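Local atomic coordinates of ferredoxin-NADP reductase (Neisseria gonorrhoeae MIA_2011_03-10, PDB entry 5TR9), a protein that probably passes electrons between NADP(H) and ferredoxin or a similar partner by way of a bound FAD cofactor. Residues L123-T128 with L136-Q141; I164-L169 with F187-T192; E236-T241 with I261-G266. All coordinates share one frame; numbering follows the deposited sequence. Where two conformers were deposited one is given.

Contact 1. Residues L123-T128 with L136-Q141; sequences LVMLCT and LSILEQ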
loop_
_atom_site.group_PDB
_atom_site.type_symbol
_atom_site.label_atom_id
_atom_site.label_comp_id
_atom_site.label_asym_id
_atom_site.label_seq_id
_atom_site.Cartn_x
_atom_site.Cartn_y
_atom_site.Cartn_z
ATOM N N LEU A 123 -0.563 -8.060 13.184
ATOM C CA LEU A 123 -1.056 -7.316 12.028
ATOM C C LEU A 123 -0.461 -7.901 10.753
ATOM O O LEU A 123 0.766 -7.978 10.617
ATOM C CB LEU A 123 -0.692 -5.837 12.157
ATOM C CG LEU A 123 -1.182 -4.915 11.048
ATOM C CD1 LEU A 123 -2.723 -4.860 11.104
ATOM C CD2 LEU A 123 -0.544 -3.532 11.200
ATOM N N VAL A 124 -1.317 -8.290 9.805
ATOM C CA VAL A 124 -0.864 -8.923 8.563
ATOM C C VAL A 124 -1.394 -8.106 7.387
ATOM O O VAL A 124 -2.609 -8.062 7.150
ATOM C CB VAL A 124 -1.307 -10.390 8.466
ATOM C CG1 VAL A 124 -0.853 -11.010 7.117
ATOM C CG2 VAL A 124 -0.751 -11.208 9.654
ATOM N N MET A 125 -0.488 -7.477 6.649
ATOM C CA MET A 125 -0.830 -6.635 5.507
ATOM C C MET A 125 -0.571 -7.418 4.223
ATOM O O MET A 125 0.554 -7.860 3.982
ATOM C CB MET A 125 -0.017 -5.337 5.559
ATOM C CG MET A 125 -0.365 -4.483 6.786
ATOM S SD MET A 125 0.757 -3.094 7.056
ATOM C CE MET A 125 2.227 -3.996 7.470
ATOM N N LEU A 126 -1.614 -7.592 3.407
ATOM C CA LEU A 126 -1.553 -8.377 2.177
ATOM C C LEU A 126 -1.741 -7.428 1.004
ATOM O O LEU A 126 -2.745 -6.714 0.946
ATOM C CB LEU A 126 -2.649 -9.448 2.172
ATOM C CG LEU A 126 -2.706 -10.410 3.368
ATOM C CD1 LEU A 126 -3.955 -11.265 3.260
ATOM C CD2 LEU A 126 -1.454 -11.291 3.391
ATOM N N CYS A 127 -0.792 -7.404 0.070
ATOM C CA CYS A 127 -0.964 -6.441 -1.010
ATOM C C CYS A 127 -0.403 -6.977 -2.316
ATOM O O CYS A 127 0.406 -7.912 -2.333
ATOM C CB CYS A 127 -0.303 -5.096 -0.674
ATOM S SG CYS A 127 1.471 -5.194 -0.333
ATOM N N THR A 128 -0.850 -6.357 -3.414
ATOM C CA THR A 128 -0.309 -6.609 -4.746
ATOM C C THR A 128 0.118 -5.298 -5.380
ATOM O O THR A 128 -0.523 -4.265 -5.188
ATOM C CB THR A 128 -1.320 -7.283 -5.697
ATOM O OG1 THR A 128 -2.362 -6.359 -6.051
ATOM C CG2 THR A 128 -1.915 -8.522 -5.056
ATOM N N LEU A 136 3.409 1.164 3.256
ATOM C CA LEU A 136 4.695 1.821 3.504
ATOM C C LEU A 136 4.532 2.985 4.479
ATOM O O LEU A 136 5.346 3.157 5.402
ATOM C CB LEU A 136 5.319 2.298 2.191
ATOM C CG LEU A 136 5.651 1.176 1.199
ATOM C CD1 LEU A 136 6.194 1.754 -0.106
ATOM C CD2 LEU A 136 6.651 0.205 1.800
ATOM N N SER A 137 3.476 3.791 4.309
ATOM C CA SER A 137 3.241 4.887 5.241
ATOM C C SER A 137 2.932 4.361 6.637
ATOM O O SER A 137 3.425 4.904 7.633
ATOM C CB SER A 137 2.095 5.772 4.731
ATOM O OG SER A 137 1.946 6.927 5.544
ATOM N N ILE A 138 2.123 3.301 6.724
ATOM C CA ILE A 138 1.810 2.699 8.017
ATOM C C ILE A 138 3.080 2.204 8.704
ATOM O O ILE A 138 3.270 2.416 9.909
ATOM C CB ILE A 138 0.767 1.584 7.839
ATOM C CG1 ILE A 138 -0.592 2.231 7.541
ATOM C CG2 ILE A 138 0.678 0.696 9.098
ATOM C CD1 ILE A 138 -1.637 1.294 6.920
ATOM N N LEU A 139 3.984 1.567 7.951
ATOM C CA LEU A 139 5.236 1.090 8.545
ATOM C C LEU A 139 6.133 2.215 9.033
ATOM O O LEU A 139 7.037 1.972 9.844
ATOM C CB LEU A 139 6.007 0.232 7.543
ATOM C CG LEU A 139 5.329 -1.102 7.266
ATOM C CD1 LEU A 139 6.068 -1.827 6.151
ATOM C CD2 LEU A 139 5.314 -1.945 8.531
ATOM N N GLU A 140 5.935 3.435 8.544
ATOM C CA GLU A 140 6.716 4.560 9.024
ATOM C C GLU A 140 6.154 5.154 10.320
ATOM O O GLU A 140 6.784 6.037 10.893
ATOM C CB GLU A 140 6.824 5.599 7.893
ATOM C CG GLU A 140 7.736 5.089 6.739
ATOM C CD GLU A 140 7.265 5.418 5.306
ATOM O OE1 GLU A 140 6.355 6.248 5.124
ATOM O OE2 GLU A 140 7.826 4.836 4.351
ATOM N N GLN A 141 5.002 4.665 10.793
ATOM C CA GLN A 141 4.449 5.108 12.071
ATOM C C GLN A 141 5.154 4.382 13.206
ATOM O O GLN A 141 5.023 3.157 13.310
ATOM C CB GLN A 141 2.963 4.809 12.142
ATOM C CG GLN A 141 2.121 5.623 11.205
ATOM C CD GLN A 141 2.004 7.052 11.658
ATOM O OE1 GLN A 141 2.770 7.916 11.238
ATOM N NE2 GLN A 141 1.051 7.314 12.540
#
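Met125, on the inner strand 122-128 of the parallel sheet, meets Ile138 and Leu139 of helix 133-139, which follows it in the Rossmann-like nucleotide-binding half of the reductase. The tight part is a single apolar meeting: methyl CE of Met125 lies 3.9 Å from CD2 of Leu139, the two side chains sliding past each other in opposite directions. A bend at the last torsion of Met125 (chi3 -67°) turns CE out of the line of the otherwise extended chain. More loosely, Met125 SD stays 4.3 Å from Ile138 CG2. With no hydrogen bond across the interface, side chains alone bridge the 10.0 Å between CA of Met125 and CA of Ile138. Val151 of the neighbouring strand 150-157 touches both Met125 and Leu139 and so adds to the same apolar cluster. Toward the solvent side lie the partly exposed Glu140 and Gln141. The carbonyl O of Glu140 accepts a bond from Tyr73 OH. Close by, Gln141 N donates to Ile138 O at 3.0 Å.

Contact 2. Residues I164-L169 with F187-T192; sequences IFNDRL and FVPVTT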
loop_
_atom_site.group_PDB
_atom_site.type_symbol
_atom_site.label_atom_id
_atom_site.label_comp_id
_atom_site.label_asym_id
_atom_site.label_seq_id
_atom_site.Cartn_x
_atom_site.Cartn_y
_atom_site.Cartn_z
ATOM N N ILE A 164 10.275 -3.474 -5.773
ATOM C CA ILE A 164 11.198 -2.342 -5.737
ATOM C C ILE A 164 11.493 -1.855 -4.326
ATOM O O ILE A 164 12.388 -1.014 -4.153
ATOM C CB ILE A 164 10.684 -1.178 -6.609
ATOM C CG1 ILE A 164 9.348 -0.647 -6.103
ATOM C CG2 ILE A 164 10.579 -1.604 -8.096
ATOM C CD1 ILE A 164 9.025 0.743 -6.654
ATOM N N PHE A 165 10.799 -2.378 -3.317
ATOM C CA PHE A 165 11.088 -2.066 -1.922
ATOM C C PHE A 165 11.738 -3.240 -1.204
ATOM O O PHE A 165 11.901 -3.196 0.019
ATOM C CB PHE A 165 9.801 -1.635 -1.210
ATOM C CG PHE A 165 9.089 -0.512 -1.911
ATOM C CD1 PHE A 165 9.563 0.790 -1.817
ATOM C CD2 PHE A 165 7.978 -0.765 -2.699
ATOM C CE1 PHE A 165 8.932 1.835 -2.486
ATOM C CE2 PHE A 165 7.345 0.275 -3.387
ATOM C CZ PHE A 165 7.821 1.572 -3.272
ATOM N N ASN A 166 12.132 -4.276 -1.951
ATOM C CA ASN A 166 12.569 -5.533 -1.349
ATOM C C ASN A 166 13.808 -5.348 -0.486
ATOM O O ASN A 166 13.863 -5.841 0.646
ATOM C CB ASN A 166 12.840 -6.558 -2.449
ATOM C CG ASN A 166 13.443 -7.834 -1.913
ATOM O OD1 ASN A 166 12.733 -8.696 -1.406
ATOM N ND2 ASN A 166 14.761 -7.960 -2.021
ATOM N N ASP A 167 14.838 -4.678 -1.020
ATOM C CA ASP A 167 16.063 -4.494 -0.246
ATOM C C ASP A 167 15.786 -3.747 1.049
ATOM O O ASP A 167 16.304 -4.115 2.111
ATOM C CB ASP A 167 17.110 -3.749 -1.074
ATOM C CG ASP A 167 17.649 -4.581 -2.221
ATOM O OD1 ASP A 167 17.262 -5.763 -2.340
ATOM O OD2 ASP A 167 18.459 -4.046 -3.006
ATOM N N ARG A 168 14.959 -2.705 0.983
ATOM C CA ARG A 168 14.643 -1.921 2.172
ATOM C C ARG A 168 13.873 -2.750 3.197
ATOM O O ARG A 168 14.189 -2.728 4.394
ATOM C CB ARG A 168 13.840 -0.682 1.766
ATOM C CG ARG A 168 12.952 -0.106 2.858
ATOM C CD ARG A 168 12.039 0.973 2.292
ATOM N NE ARG A 168 11.139 1.519 3.304
ATOM C CZ ARG A 168 10.201 2.429 3.058
ATOM N NH1 ARG A 168 10.034 2.902 1.826
ATOM N NH2 ARG A 168 9.428 2.869 4.044
ATOM N N LEU A 169 12.855 -3.481 2.748
ATOM C CA LEU A 169 12.005 -4.204 3.689
ATOM C C LEU A 169 12.660 -5.492 4.179
ATOM O O LEU A 169 12.443 -5.889 5.327
ATOM C CB LEU A 169 10.646 -4.495 3.057
ATOM C CG LEU A 169 9.860 -3.245 2.643
ATOM C CD1 LEU A 169 8.646 -3.648 1.829
ATOM C CD2 LEU A 169 9.434 -2.434 3.846
ATOM N N PHE A 187 8.811 -9.468 6.399
ATOM C CA PHE A 187 8.487 -9.166 5.012
ATOM C C PHE A 187 8.570 -10.439 4.185
ATOM O O PHE A 187 9.580 -11.150 4.232
ATOM C CB PHE A 187 9.440 -8.103 4.445
ATOM C CG PHE A 187 9.249 -7.843 2.976
ATOM C CD1 PHE A 187 8.052 -7.324 2.500
ATOM C CD2 PHE A 187 10.262 -8.130 2.074
ATOM C CE1 PHE A 187 7.867 -7.076 1.135
ATOM C CE2 PHE A 187 10.083 -7.880 0.714
ATOM C CZ PHE A 187 8.889 -7.361 0.250
ATOM N N VAL A 188 7.515 -10.716 3.428
ATOM C CA VAL A 188 7.450 -11.901 2.576
ATOM C C VAL A 188 7.173 -11.456 1.145
ATOM O O VAL A 188 6.043 -11.052 0.832
ATOM C CB VAL A 188 6.367 -12.875 3.058
ATOM C CG1 VAL A 188 6.301 -14.089 2.137
ATOM C CG2 VAL A 188 6.648 -13.306 4.501
ATOM N N PRO A 189 8.156 -11.498 0.249
ATOM C CA PRO A 189 7.871 -11.204 -1.157
ATOM C C PRO A 189 7.274 -12.424 -1.839
ATOM O O PRO A 189 7.655 -13.562 -1.556
ATOM C CB PRO A 189 9.251 -10.859 -1.733
ATOM C CG PRO A 189 10.214 -11.640 -0.894
ATOM C CD PRO A 189 9.590 -11.753 0.495
ATOM N N VAL A 190 6.333 -12.174 -2.743
ATOM C CA VAL A 190 5.666 -13.219 -3.517
ATOM C C VAL A 190 5.775 -12.841 -4.988
ATOM O O VAL A 190 5.417 -11.725 -5.361
ATOM C CB VAL A 190 4.186 -13.360 -3.114
ATOM C CG1 VAL A 190 3.464 -14.313 -4.043
ATOM C CG2 VAL A 190 4.057 -13.838 -1.677
ATOM N N THR A 191 6.282 -13.749 -5.824
ATOM C CA THR A 191 6.279 -13.496 -7.266
ATOM C C THR A 191 5.411 -14.555 -7.934
ATOM O O THR A 191 5.751 -15.743 -7.913
ATOM C CB THR A 191 7.700 -13.472 -7.837
ATOM O OG1 THR A 191 8.403 -14.672 -7.504
ATOM C CG2 THR A 191 8.470 -12.276 -7.268
ATOM N N THR A 192 4.290 -14.122 -8.519
ATOM C CA THR A 192 3.302 -15.089 -8.994
ATOM C C THR A 192 3.659 -15.725 -10.333
ATOM O O THR A 192 3.143 -16.808 -10.643
ATOM C CB THR A 192 1.931 -14.433 -9.106
ATOM O OG1 THR A 192 1.965 -13.420 -10.122
ATOM C CG2 THR A 192 1.539 -13.814 -7.771
#
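The N of Leu169, the residue that lies over the Phe187 ring, donates to O of Phe165, the N-cap residue, at 2.9 Å, a bond of the first helical turn. One face of the ring belongs to Leu169. Its CB makes a CH-pi contact, 3.8 Å from the ring centroid and 17° off the normal, and its CD1 reaches ring atom CE1 at 3.6 Å. With CG anti to its nitrogen (chi1 174°), Phe187 extends from the strand toward the helix, and the backbone N of Pro189 lies over the opposite face. Asn166 OD1 comes to the edge of the Phe187 ring, in its plane, 3.5 Å from CE2, where the ring hydrogens carry a slight positive charge; the amide itself is turned 57° from that plane. CG of Pro189 approaches the same Asn166 OD1 at 3.9 Å. Asn166 ND2 makes a weak bond to Asp167 OD1 at 3.3 Å, which may help to set the rotation of the amide. Ser173 OG, later in the same helix, bonds Phe187 N. Strand 150-157, helix 166-173 and strand 185-191 thus form a beta-alpha-beta unit of the Rossmann-like domain, with the connecting helix packed on the second of its parallel strands.

Contact 3. Residues E236-T241 with I261-G266; sequences EMVKDT and IMMENG. With FAD (flavin-adenine dinucleotide), chain C; EDO (1,2-ethanediol), chain B.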
loop_
_atom_site.group_PDB
_atom_site.type_symbol
_atom_site.label_atom_id
_atom_site.label_comp_id
_atom_site.label_asym_id
_atom_site.label_seq_id
_atom_site.Cartn_x
_atom_site.Cartn_y
_atom_site.Cartn_z
ATOM N N GLU A 236 -9.533 -8.094 -8.209
ATOM C CA GLU A 236 -9.748 -9.537 -8.159
ATOM C C GLU A 236 -9.035 -10.157 -6.966
ATOM O O GLU A 236 -9.593 -11.026 -6.283
ATOM C CB GLU A 236 -9.291 -10.204 -9.455
ATOM C CG GLU A 236 -9.523 -11.705 -9.414
ATOM C CD GLU A 236 -9.357 -12.399 -10.740
ATOM O OE1 GLU A 236 -9.653 -13.609 -10.770
ATOM O OE2 GLU A 236 -8.952 -11.761 -11.735
ATOM N N MET A 237 -7.792 -9.733 -6.710
ATOM C CA MET A 237 -7.067 -10.245 -5.549
ATOM C C MET A 237 -7.775 -9.876 -4.256
ATOM O O MET A 237 -7.912 -10.711 -3.358
ATOM C CB MET A 237 -5.633 -9.718 -5.539
ATOM C CG MET A 237 -4.889 -10.054 -4.253
ATOM S SD MET A 237 -5.018 -8.737 -3.015
ATOM C CE MET A 237 -3.889 -9.341 -1.763
ATOM N N VAL A 238 -8.237 -8.630 -4.141
ATOM C CA VAL A 238 -8.889 -8.207 -2.903
ATOM C C VAL A 238 -10.128 -9.053 -2.645
ATOM O O VAL A 238 -10.334 -9.549 -1.528
ATOM C CB VAL A 238 -9.225 -6.708 -2.955
ATOM C CG1 VAL A 238 -10.005 -6.326 -1.722
ATOM C CG2 VAL A 238 -7.931 -5.899 -3.011
ATOM N N LYS A 239 -10.954 -9.242 -3.679
ATOM C CA LYS A 239 -12.155 -10.070 -3.557
ATOM C C LYS A 239 -11.808 -11.514 -3.210
ATOM O O LYS A 239 -12.382 -12.099 -2.279
ATOM C CB LYS A 239 -12.966 -10.012 -4.853
ATOM C CG LYS A 239 -14.277 -10.796 -4.779
ATOM C CD LYS A 239 -15.086 -10.683 -6.068
ATOM C CE LYS A 239 -14.771 -11.815 -7.029
ATOM N NZ LYS A 239 -15.691 -11.826 -8.208
ATOM N N ASP A 240 -10.867 -12.109 -3.950
ATOM C CA ASP A 240 -10.514 -13.509 -3.716
ATOM C C ASP A 240 -9.906 -13.706 -2.329
ATOM O O ASP A 240 -10.184 -14.708 -1.658
ATOM C CB ASP A 240 -9.538 -13.998 -4.786
ATOM C CG ASP A 240 -10.187 -14.202 -6.147
ATOM O OD1 ASP A 240 -11.438 -14.209 -6.248
ATOM O OD2 ASP A 240 -9.422 -14.374 -7.127
ATOM N N THR A 241 -9.070 -12.762 -1.888
ATOM C CA THR A 241 -8.478 -12.855 -0.554
ATOM C C THR A 241 -9.548 -12.724 0.523
ATOM O O THR A 241 -9.565 -13.496 1.491
ATOM C CB THR A 241 -7.407 -11.778 -0.393
ATOM O OG1 THR A 241 -6.412 -11.945 -1.414
ATOM C CG2 THR A 241 -6.740 -11.848 0.986
ATOM N N ILE A 261 -10.756 -7.911 9.291
ATOM C CA ILE A 261 -10.348 -7.582 7.926
ATOM C C ILE A 261 -10.691 -6.133 7.599
ATOM O O ILE A 261 -11.837 -5.704 7.778
ATOM C CB ILE A 261 -11.026 -8.504 6.896
ATOM C CG1 ILE A 261 -10.807 -9.980 7.229
ATOM C CG2 ILE A 261 -10.516 -8.199 5.500
ATOM C CD1 ILE A 261 -11.687 -10.890 6.385
ATOM N N MET A 262 -9.709 -5.398 7.075
ATOM C CA MET A 262 -9.925 -4.132 6.384
ATOM C C MET A 262 -9.411 -4.281 4.962
ATOM O O MET A 262 -8.380 -4.920 4.742
ATOM C CB MET A 262 -9.183 -2.976 7.050
ATOM C CG MET A 262 -9.612 -2.694 8.459
ATOM S SD MET A 262 -8.500 -1.487 9.199
ATOM C CE MET A 262 -9.156 -1.481 10.865
ATOM N N MET A 263 -10.105 -3.673 3.999
ATOM C CA MET A 263 -9.690 -3.844 2.611
ATOM C C MET A 263 -10.001 -2.596 1.791
ATOM O O MET A 263 -10.932 -1.839 2.093
ATOM C CB MET A 263 -10.364 -5.070 1.995
ATOM C CG MET A 263 -11.855 -5.006 1.974
ATOM S SD MET A 263 -12.508 -6.619 1.475
ATOM C CE MET A 263 -14.259 -6.276 1.451
ATOM N N GLU A 264 -9.194 -2.390 0.750
ATOM C CA GLU A 264 -9.369 -1.283 -0.177
ATOM C C GLU A 264 -8.816 -1.699 -1.531
ATOM O O GLU A 264 -7.687 -2.187 -1.599
ATOM C CB GLU A 264 -8.637 -0.044 0.354
ATOM C CG GLU A 264 -8.715 1.197 -0.521
ATOM C CD GLU A 264 -7.869 2.319 0.077
ATOM O OE1 GLU A 264 -6.715 2.495 -0.376
ATOM O OE2 GLU A 264 -8.343 2.998 1.014
ATOM N N ASN A 265 -9.602 -1.526 -2.600
ATOM C CA ASN A 265 -9.080 -1.817 -3.931
ATOM C C ASN A 265 -7.955 -0.840 -4.250
ATOM O O ASN A 265 -8.078 0.364 -4.006
ATOM C CB ASN A 265 -10.173 -1.698 -4.997
ATOM C CG ASN A 265 -11.153 -2.869 -4.984
ATOM O OD1 ASN A 265 -10.960 -3.867 -4.295
ATOM N ND2 ASN A 265 -12.213 -2.742 -5.775
ATOM N N GLY A 266 -6.855 -1.362 -4.802
ATOM C CA GLY A 266 -5.705 -0.528 -5.140
ATOM C C GLY A 266 -5.849 0.281 -6.406
ATOM O O GLY A 266 -5.002 1.136 -6.696
HETATM P PA FAD C . -6.582 4.755 -15.811
HETATM O O1A FAD C . -7.463 5.285 -16.894
HETATM O O2A FAD C . -6.860 5.271 -14.404
HETATM O O5B FAD C . -6.649 3.198 -15.714
HETATM C C5B FAD C . -6.541 2.366 -16.886
HETATM C C4B FAD C . -6.503 0.934 -16.411
HETATM O O4B FAD C . -5.216 0.676 -15.815
HETATM C C3B FAD C . -7.501 0.593 -15.313
HETATM O O3B FAD C . -8.777 0.249 -15.841
HETATM C C2B FAD C . -6.843 -0.611 -14.636
HETATM O O2B FAD C . -7.099 -1.816 -15.351
HETATM C C1B FAD C . -5.356 -0.285 -14.779
HETATM N N9A FAD C . -4.723 0.257 -13.587
HETATM C C8A FAD C . -4.878 1.507 -13.052
HETATM N N7A FAD C . -4.129 1.730 -11.996
HETATM C C5A FAD C . -3.422 0.547 -11.842
HETATM C C6A FAD C . -2.458 0.139 -10.902
HETATM N N6A FAD C . -2.034 0.912 -9.897
HETATM N N1A FAD C . -1.957 -1.113 -11.020
HETATM C C2A FAD C . -2.383 -1.885 -12.026
HETATM N N3A FAD C . -3.289 -1.608 -12.970
HETATM C C4A FAD C . -3.766 -0.364 -12.825
HETATM N N1 FAD C . -2.244 3.793 -8.713
HETATM C C2 FAD C . -0.915 3.758 -8.413
HETATM O O2 FAD C . -0.062 3.589 -9.297
HETATM N N3 FAD C . -0.517 3.889 -7.087
HETATM C C4 FAD C . -1.361 4.057 -6.000
HETATM O O4 FAD C . -0.902 4.179 -4.864
HETATM C C4X FAD C . -2.762 4.104 -6.340
HETATM N N5 FAD C . -3.638 4.241 -5.361
HETATM C C5X FAD C . -4.979 4.286 -5.696
HETATM C C6 FAD C . -5.919 4.437 -4.674
HETATM C C7 FAD C . -7.279 4.486 -4.956
HETATM C C7M FAD C . -8.267 4.666 -3.833
HETATM C C8 FAD C . -7.715 4.396 -6.287
HETATM C C8M FAD C . -9.187 4.454 -6.618
HETATM C C9 FAD C . -6.780 4.237 -7.309
HETATM C C9A FAD C . -5.419 4.188 -7.027
HETATM N N10 FAD C . -4.444 3.988 -8.034
HETATM C C10 FAD C . -3.110 3.974 -7.726
HETATM C "C1'" FAD C . -4.807 4.018 -9.452
HETATM C "C2'" FAD C . -4.599 5.441 -10.002
HETATM O "O2'" FAD C . -5.571 6.354 -9.486
HETATM C "C3'" FAD C . -4.642 5.467 -11.532
HETATM O "O3'" FAD C . -5.790 4.761 -11.988
HETATM C "C4'" FAD C . -3.342 5.005 -12.195
HETATM O "O4'" FAD C . -2.313 5.952 -11.896
HETATM C "C5'" FAD C . -3.460 4.864 -13.698
HETATM O "O5'" FAD C . -3.967 6.096 -14.246
HETATM P P FAD C . -4.151 6.268 -15.812
HETATM O O1P FAD C . -2.805 6.121 -16.511
HETATM O O2P FAD C . -4.928 7.518 -16.035
HETATM O O3P FAD C . -5.058 4.994 -16.180
HETATM C C1 EDO B . -13.271 -9.177 -8.870
HETATM O O1 EDO B . -13.338 -7.763 -9.068
HETATM C C2 EDO B . -12.874 -9.884 -10.159
HETATM O O2 EDO B . -12.987 -11.298 -9.959
#
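In the last beta-alpha-beta unit of the Rossmann-like domain (strand 227-233, helix 235-247, strand 261-265), Val238 packs against Met263, Glu264 and Asn265 of the outermost strand, which runs on to the FAD pocket. The helical and strand segments approach to 8.4 Å between axes, and their directions differ by 156°, nearly antiparallel, as expected of the return leg in such a unit. Val238 carries the contact with both branches. CG1 lies 3.9 Å from Met263 CB, while CG2 faces the main chain, 4.0 Å from Glu264 O. At the branch point, CB of Val238 meets Asn265 OD1 at 3.6 Å, a van der Waals touch to a polar atom rather than a bond. Met263 holds CG between its N and carbonyl carbon (chi1 60°) and then extends, so that SD also stays beside Val238 CG1. Within the helix, Met237 O accepts from Thr241 twice: OG1 at 2.7 Å, well above the carbonyl plane, and N from the opposite face. On the exposed side, an ethanediol molecule, probably from the crystallisation liquor, lies against Glu236 and takes a weak bond from Lys239 NZ. The CB of Glu264 points away from the helix; backbone bonds join Glu264 to Ile231 and Gly266 to Gly233. There the chain meets the cofactor: Gly266 O lies over one face of the isoalloxazine, 3.1 Å from FAD atom C9A.

How the contacts relate
All three contacts join helices to one parallel sheet. Contact 1, the most deeply buried, lies on one of its two middle strands; contacts 2 and 3 are partly buried, nearer its two ends, with centres about 19 Å apart. Helices 133-139 and 166-173 pack side by side, with Leu136 CD1 on Phe165 CZ at 3.6 Å and Leu139 on Leu169. Contact 3 reaches contact 1 from the other face of the sheet, where Met237 and Thr241 lie against Thr128 and Leu126. Chemistry follows place: purely aliphatic and sulfur contacts at the centre, an aromatic ring with an amide at its edge in contact 2, and valine beside polar strand atoms in contact 3, which alone includes an FAD-pocket residue.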